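Local coordinates for ethylbenzene dehydrogenase alpha-subunit (Aromatoleum aromaticum, PDB 2IVF), which is the molybdopterin-binding alpha-subunit of a multi-chain enzyme of the molybdopterin oxidoreductase family and carries a molybdenum atom and an iron/sulfur cluster, at residues D211-D216 with G542-A547; G182-I187 with H591-P596. One frame throughout, in Å; residues are numbered along the deposited sequence.

Interaction 1: D211-D216 with G542-A547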
ATOM      1  N   ASP A 211      -7.057  34.369  11.270  1.00 24.56           N
ATOM      2  CA  ASP A 211      -8.054  34.524  10.205  1.00 24.28           C
ATOM      3  C   ASP A 211      -7.417  34.372   8.820  1.00 23.56           C
ATOM      4  O   ASP A 211      -7.674  35.157   7.907  1.00 22.51           O
ATOM      5  CB  ASP A 211      -8.796  35.860  10.338  1.00 24.94           C
ATOM      6  CG  ASP A 211      -9.964  35.960   9.375  1.00 26.37           C
ATOM      7  OD1 ASP A 211     -10.616  34.928   9.160  1.00 32.22           O
ATOM      8  OD2 ASP A 211     -10.173  37.040   8.788  1.00 31.99           O
ATOM      9  N   GLY A 212      -6.536  33.386   8.703  1.00 21.93           N
ATOM     10  CA  GLY A 212      -5.939  33.038   7.412  1.00 22.84           C
ATOM     11  C   GLY A 212      -6.925  32.246   6.589  1.00 22.83           C
ATOM     12  O   GLY A 212      -8.052  32.007   7.024  1.00 23.19           O
ATOM     13  N   VAL A 213      -6.502  31.826   5.400  1.00 22.95           N
ATOM     14  CA  VAL A 213      -7.363  31.170   4.442  1.00 23.32           C
ATOM     15  C   VAL A 213      -6.963  29.714   4.412  1.00 23.05           C
ATOM     16  O   VAL A 213      -5.776  29.411   4.327  1.00 21.96           O
ATOM     17  CB  VAL A 213      -7.206  31.766   3.028  1.00 23.60           C
ATOM     18  CG1 VAL A 213      -8.161  31.054   2.082  1.00 24.94           C
ATOM     19  CG2 VAL A 213      -7.444  33.278   3.065  1.00 24.39           C
ATOM     20  N   SER A 214      -7.934  28.820   4.581  1.00 23.48           N
ATOM     21  CA  SER A 214      -7.660  27.383   4.547  1.00 24.66           C
ATOM     22  C   SER A 214      -8.563  26.682   3.514  1.00 24.63           C
ATOM     23  O   SER A 214      -9.688  26.266   3.825  1.00 24.90           O
ATOM     24  CB  SER A 214      -7.835  26.720   5.914  1.00 25.86           C
ATOM     25  OG  SER A 214      -7.371  27.530   6.997  1.00 30.39           O
ATOM     26  N   PRO A 215      -8.103  26.593   2.264  1.00 24.66           N
ATOM     27  CA  PRO A 215      -8.845  25.829   1.301  1.00 24.42           C
ATOM     28  C   PRO A 215      -9.268  24.460   1.820  1.00 24.85           C
ATOM     29  O   PRO A 215      -8.500  23.778   2.544  1.00 24.07           O
ATOM     30  CB  PRO A 215      -7.863  25.735   0.136  1.00 25.33           C
ATOM     31  CG  PRO A 215      -7.155  27.043   0.164  1.00 24.11           C
ATOM     32  CD  PRO A 215      -6.958  27.290   1.635  1.00 24.37           C
ATOM     33  N   ASP A 216     -10.505  24.102   1.507  1.00 24.69           N
ATOM     34  CA  ASP A 216     -11.156  22.853   2.041  1.00 24.91           C
ATOM     35  C   ASP A 216     -10.409  21.589   1.652  1.00 25.29           C
ATOM     36  O   ASP A 216     -10.284  21.300   0.472  1.00 25.84           O
ATOM     37  CB  ASP A 216     -12.570  22.776   1.500  1.00 25.08           C
ATOM     38  CG  ASP A 216     -13.414  21.740   2.167  1.00 25.03           C
ATOM     39  OD1 ASP A 216     -13.015  20.558   2.232  1.00 24.37           O
ATOM     40  OD2 ASP A 216     -14.536  22.109   2.594  1.00 26.51           O
ATOM     41  N   GLY A 542     -12.799  30.377   8.175  1.00 28.62           N
ATOM     42  CA  GLY A 542     -11.892  30.550   6.998  1.00 27.95           C
ATOM     43  C   GLY A 542     -11.654  29.324   6.119  1.00 27.83           C
ATOM     44  O   GLY A 542     -10.676  29.272   5.345  1.00 25.87           O
ATOM     45  N   LEU A 543     -12.539  28.334   6.247  1.00 27.13           N
ATOM     46  CA  LEU A 543     -12.500  27.157   5.401  1.00 26.90           C
ATOM     47  C   LEU A 543     -13.299  27.495   4.157  1.00 26.72           C
ATOM     48  O   LEU A 543     -14.473  27.872   4.247  1.00 26.15           O
ATOM     49  CB  LEU A 543     -13.112  25.960   6.099  1.00 26.94           C
ATOM     50  CG  LEU A 543     -12.267  25.437   7.261  1.00 27.62           C
ATOM     51  CD1 LEU A 543     -13.091  24.570   8.187  1.00 29.02           C
ATOM     52  CD2 LEU A 543     -11.055  24.668   6.733  1.00 28.96           C
ATOM     53  N   VAL A 544     -12.654  27.363   3.005  1.00 26.24           N
ATOM     54  CA  VAL A 544     -13.175  27.947   1.766  1.00 25.65           C
ATOM     55  C   VAL A 544     -13.092  26.916   0.629  1.00 24.98           C
ATOM     56  O   VAL A 544     -12.195  26.063   0.619  1.00 23.94           O
ATOM     57  CB  VAL A 544     -12.405  29.275   1.418  1.00 25.77           C
ATOM     58  CG1 VAL A 544     -12.413  30.204   2.620  1.00 24.71           C
ATOM     59  CG2 VAL A 544     -10.957  28.959   1.011  1.00 25.04           C
ATOM     60  N   PRO A 545     -14.055  26.952  -0.309  1.00 25.38           N
ATOM     61  CA  PRO A 545     -13.986  26.073  -1.505  1.00 25.23           C
ATOM     62  C   PRO A 545     -12.685  26.301  -2.250  1.00 25.14           C
ATOM     63  O   PRO A 545     -12.392  27.456  -2.551  1.00 25.82           O
ATOM     64  CB  PRO A 545     -15.171  26.543  -2.372  1.00 24.89           C
ATOM     65  CG  PRO A 545     -15.598  27.872  -1.798  1.00 27.78           C
ATOM     66  CD  PRO A 545     -15.252  27.807  -0.332  1.00 25.95           C
ATOM     67  N   PRO A 546     -11.871  25.253  -2.469  1.00 24.25           N
ATOM     68  CA  PRO A 546     -10.546  25.402  -3.126  1.00 24.41           C
ATOM     69  C   PRO A 546     -10.543  25.812  -4.609  1.00 24.94           C
ATOM     70  O   PRO A 546      -9.588  26.468  -5.062  1.00 24.38           O
ATOM     71  CB  PRO A 546      -9.892  24.036  -2.892  1.00 25.55           C
ATOM     72  CG  PRO A 546     -11.031  23.120  -2.710  1.00 25.41           C
ATOM     73  CD  PRO A 546     -12.113  23.863  -2.057  1.00 23.55           C
ATOM     74  N   ALA A 547     -11.628  25.556  -5.348  1.00 24.74           N
ATOM     75  CA  ALA A 547     -11.734  26.057  -6.733  1.00 24.89           C
ATOM     76  C   ALA A 547     -11.565  27.579  -6.844  1.00 25.41           C
ATOM     77  O   ALA A 547     -11.102  28.095  -7.884  1.00 25.39           O
ATOM     78  CB  ALA A 547     -13.067  25.589  -7.402  1.00 23.91           C
TER
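Ser214 and Leu543 lie side by side as a parallel backbone pair, and Pro215 with Val544 form the next one. Three backbone hydrogen bonds tie the two segments. Ser214 N gives one to Gly542 O at 2.9 Å, and Asp216 N gives one to Val544 O at 2.7 Å. Between them Val544 N reaches Ser214 O at 3.3 Å, a longer bond that comes in from above the carbonyl plane. The same Ser214 O takes a CA-H...O contact from Leu543 CA. The result is a small two-stranded parallel sheet, 214-215 with 543-544, within the molybdopterin oxidoreductase family region. The side chains pack closely on the face of Pro215 and Val544, where Val213 CG1 also meets Val544 CG2 at 3.7 Å. With chi1 at -179°, Val213 puts this branch trans to the backbone N, and the two valine side chains cross at about a right angle. Further along, the ring of Pro546 lays CD against Asp216 CB at 3.7 Å. Packing is looser at the other end. There Gly212 O is 4.1 Å from Gly542 CA, and this buried oxygen has no polar partner. No side is open to solvent, since every touching residue is buried. The carboxylate of Asp216 is held by other partners. OD1 caps helix 217-221 at Val219 N, while OD2 accepts from Tyr954 OH and Met957 N.

Interaction 2: G182-I187 with H591-P596; sequences GSDGFI and HIRPAP
Asp184 meets Arg593 in a salt bridge in which a single carboxylate oxygen takes two N-H groups. Arg593 NE and NH2 both point at Asp184 OD1, at 2.9 and 3.0 Å. OD1 lies in the guanidinium plane. The NE bond uses the syn lone pair, whereas NH2 meets OD1 nearly along its C-O axis. The two flat groups are 24° apart, so they are nearly coplanar. The other oxygen, OD2, accepts the backbone N of Ala595 at 3.0 Å. That bond is almost straight (171°) but arrives from above the carboxylate plane. Pro594 packs against the same turn, with CB 3.4 Å from Asp184 O and CG 3.8 Å from Ile187 CD1. A cis peptide precedes Pro594. The arginine chain bends at chi3 (62°), which brings NE and NH2 round to the aspartate. In the second shell, Asp211 O accepts from Arg593 NH2 and also hydrogen-bonds with Ser183 OG. These bonds should help hold the guanidinium in place. His553 NE2 hydrogen-bonds with Pro594 O. The contact joins a 3-10 turn to an irregular loop, 591-596. The turn follows helix 163-181 and leads into strand 186-188, an outermost strand of its mixed sheet within the chain. The loop precedes strand 602-606, which pairs with 186-188. Trp549 of helix 546-553 packs against both Ile187 and Pro594.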
ATOM      1  N   GLY A 182      -3.762  42.687   5.309  1.00 27.01           N
ATOM      2  CA  GLY A 182      -4.591  41.889   6.210  1.00 26.77           C
ATOM      3  C   GLY A 182      -4.373  40.408   6.063  1.00 26.33           C
ATOM      4  O   GLY A 182      -3.455  39.952   5.367  1.00 26.90           O
ATOM      5  N   SER A 183      -5.274  39.647   6.658  1.00 25.07           N
ATOM      6  CA  SER A 183      -5.047  38.266   6.895  1.00 24.65           C
ATOM      7  C   SER A 183      -5.238  37.392   5.646  1.00 24.86           C
ATOM      8  O   SER A 183      -4.862  36.223   5.660  1.00 25.02           O
ATOM      9  CB  SER A 183      -5.942  37.814   8.058  1.00 23.76           C
ATOM     10  OG  SER A 183      -7.307  37.724   7.684  1.00 24.01           O
ATOM     11  N   ASP A 184      -5.820  37.941   4.574  1.00 24.52           N
ATOM     12  CA  ASP A 184      -5.994  37.168   3.330  1.00 25.33           C
ATOM     13  C   ASP A 184      -4.695  36.698   2.649  1.00 25.32           C
ATOM     14  O   ASP A 184      -4.735  35.821   1.767  1.00 25.39           O
ATOM     15  CB  ASP A 184      -6.885  37.943   2.331  1.00 26.03           C
ATOM     16  CG  ASP A 184      -8.357  37.489   2.357  1.00 27.93           C
ATOM     17  OD1 ASP A 184      -8.716  36.638   3.208  1.00 27.62           O
ATOM     18  OD2 ASP A 184      -9.141  37.967   1.479  1.00 28.60           O
ATOM     19  N   GLY A 185      -3.549  37.229   3.075  1.00 24.93           N
ATOM     20  CA  GLY A 185      -2.258  36.858   2.487  1.00 24.86           C
ATOM     21  C   GLY A 185      -1.664  35.516   2.897  1.00 25.21           C
ATOM     22  O   GLY A 185      -0.717  35.041   2.256  1.00 25.56           O
ATOM     23  N   PHE A 186      -2.239  34.909   3.940  1.00 24.61           N
ATOM     24  CA  PHE A 186      -1.765  33.653   4.511  1.00 23.65           C
ATOM     25  C   PHE A 186      -2.697  32.537   4.093  1.00 24.26           C
ATOM     26  O   PHE A 186      -3.908  32.654   4.261  1.00 23.29           O
ATOM     27  CB  PHE A 186      -1.741  33.716   6.048  1.00 23.79           C
ATOM     28  CG  PHE A 186      -1.247  32.444   6.700  1.00 23.90           C
ATOM     29  CD1 PHE A 186       0.098  32.263   6.917  1.00 24.59           C
ATOM     30  CD2 PHE A 186      -2.135  31.475   7.167  1.00 23.77           C
ATOM     31  CE1 PHE A 186       0.564  31.109   7.524  1.00 24.94           C
ATOM     32  CE2 PHE A 186      -1.674  30.293   7.750  1.00 25.03           C
ATOM     33  CZ  PHE A 186      -0.337  30.112   7.935  1.00 24.92           C
ATOM     34  N   ILE A 187      -2.118  31.453   3.565  1.00 22.67           N
ATOM     35  CA  ILE A 187      -2.869  30.311   3.111  1.00 23.85           C
ATOM     36  C   ILE A 187      -2.261  29.090   3.692  1.00 23.42           C
ATOM     37  O   ILE A 187      -1.094  28.810   3.458  1.00 24.26           O
ATOM     38  CB  ILE A 187      -2.874  30.197   1.541  1.00 23.42           C
ATOM     39  CG1 ILE A 187      -3.335  31.522   0.961  1.00 25.68           C
ATOM     40  CG2 ILE A 187      -3.801  29.046   1.025  1.00 22.86           C
ATOM     41  CD1 ILE A 187      -3.332  31.492  -0.500  1.00 27.70           C
ATOM     42  N   HIS A 591     -16.503  32.803   1.011  1.00 28.16           N
ATOM     43  CA  HIS A 591     -16.133  31.668   0.141  1.00 27.47           C
ATOM     44  C   HIS A 591     -14.983  32.011  -0.794  1.00 26.97           C
ATOM     45  O   HIS A 591     -14.125  31.214  -1.062  1.00 26.35           O
ATOM     46  CB  HIS A 591     -17.325  31.235  -0.739  1.00 27.65           C
ATOM     47  CG  HIS A 591     -18.528  30.796   0.037  1.00 27.95           C
ATOM     48  ND1 HIS A 591     -18.470  29.785   0.971  1.00 32.03           N
ATOM     49  CD2 HIS A 591     -19.805  31.242   0.039  1.00 28.71           C
ATOM     50  CE1 HIS A 591     -19.673  29.613   1.498  1.00 33.34           C
ATOM     51  NE2 HIS A 591     -20.497  30.500   0.960  1.00 31.54           N
ATOM     52  N   ILE A 592     -14.998  33.204  -1.356  1.00 26.64           N
ATOM     53  CA  ILE A 592     -14.004  33.550  -2.361  1.00 26.72           C
ATOM     54  C   ILE A 592     -12.805  34.265  -1.719  1.00 26.42           C
ATOM     55  O   ILE A 592     -12.694  35.454  -1.766  1.00 25.73           O
ATOM     56  CB  ILE A 592     -14.644  34.372  -3.478  1.00 26.73           C
ATOM     57  CG1 ILE A 592     -15.691  33.494  -4.178  1.00 27.57           C
ATOM     58  CG2 ILE A 592     -13.551  34.843  -4.481  1.00 27.29           C
ATOM     59  CD1 ILE A 592     -16.746  34.222  -4.918  1.00 26.26           C
ATOM     60  N   ARG A 593     -11.916  33.478  -1.127  1.00 26.07           N
ATOM     61  CA  ARG A 593     -10.750  33.967  -0.398  1.00 26.36           C
ATOM     62  C   ARG A 593      -9.541  33.136  -0.814  1.00 26.18           C
ATOM     63  O   ARG A 593      -9.709  31.944  -1.143  1.00 25.02           O
ATOM     64  CB  ARG A 593     -10.934  33.806   1.121  1.00 26.16           C
ATOM     65  CG  ARG A 593     -12.113  34.536   1.700  1.00 26.73           C
ATOM     66  CD  ARG A 593     -12.196  34.411   3.217  1.00 27.32           C
ATOM     67  NE  ARG A 593     -11.036  34.999   3.915  1.00 29.37           N
ATOM     68  CZ  ARG A 593     -10.615  34.612   5.127  1.00 28.09           C
ATOM     69  NH1 ARG A 593     -11.264  33.661   5.803  1.00 28.79           N
ATOM     70  NH2 ARG A 593      -9.553  35.173   5.685  1.00 24.06           N
ATOM     71  N   PRO A 594      -8.348  33.766  -0.871  1.00 26.35           N
ATOM     72  CA  PRO A 594      -8.188  35.212  -0.725  1.00 26.90           C
ATOM     73  C   PRO A 594      -8.998  35.972  -1.755  1.00 27.53           C
ATOM     74  O   PRO A 594      -9.185  35.488  -2.853  1.00 27.33           O
ATOM     75  CB  PRO A 594      -6.699  35.468  -1.004  1.00 27.14           C
ATOM     76  CG  PRO A 594      -6.027  34.177  -1.009  1.00 26.36           C
ATOM     77  CD  PRO A 594      -7.063  33.080  -1.093  1.00 26.78           C
ATOM     78  N   ALA A 595      -9.482  37.154  -1.393  1.00 27.72           N
ATOM     79  CA  ALA A 595     -10.259  37.941  -2.319  1.00 28.57           C
ATOM     80  C   ALA A 595      -9.413  38.119  -3.608  1.00 29.58           C
ATOM     81  O   ALA A 595      -8.175  38.185  -3.543  1.00 29.26           O
ATOM     82  CB  ALA A 595     -10.617  39.291  -1.694  1.00 28.71           C
ATOM     83  N   PRO A 596     -10.067  38.158  -4.785  1.00 30.84           N
ATOM     84  CA  PRO A 596      -9.356  38.399  -6.058  1.00 30.78           C
ATOM     85  C   PRO A 596      -8.422  39.596  -6.110  1.00 30.87           C
ATOM     86  O   PRO A 596      -7.479  39.586  -6.888  1.00 31.09           O
ATOM     87  CB  PRO A 596     -10.507  38.542  -7.052  1.00 30.65           C
ATOM     88  CG  PRO A 596     -11.497  37.537  -6.520  1.00 31.46           C
ATOM     89  CD  PRO A 596     -11.497  37.894  -5.039  1.00 30.94           C
TER

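Both contacts are buried. Their centres are 8 Å apart. Interaction 1 lies nearer the centre of the chain and works mainly through backbone hydrogen bonds and apolar packing. Interaction 2 is farther out, at the edge of a larger mixed sheet, and relies on a buried charge pair. They meet at Asp211 O, which belongs to interaction 1 and serves two residues of interaction 2. Gly542 CA also packs against Arg593 NH1. The helix 546-553 is common ground: its first turn lies in interaction 1, and its Trp549 covers part of interaction 2. Residues 211-216 lie between 182-187 and 591-596 in sequence, as do residues 542-547.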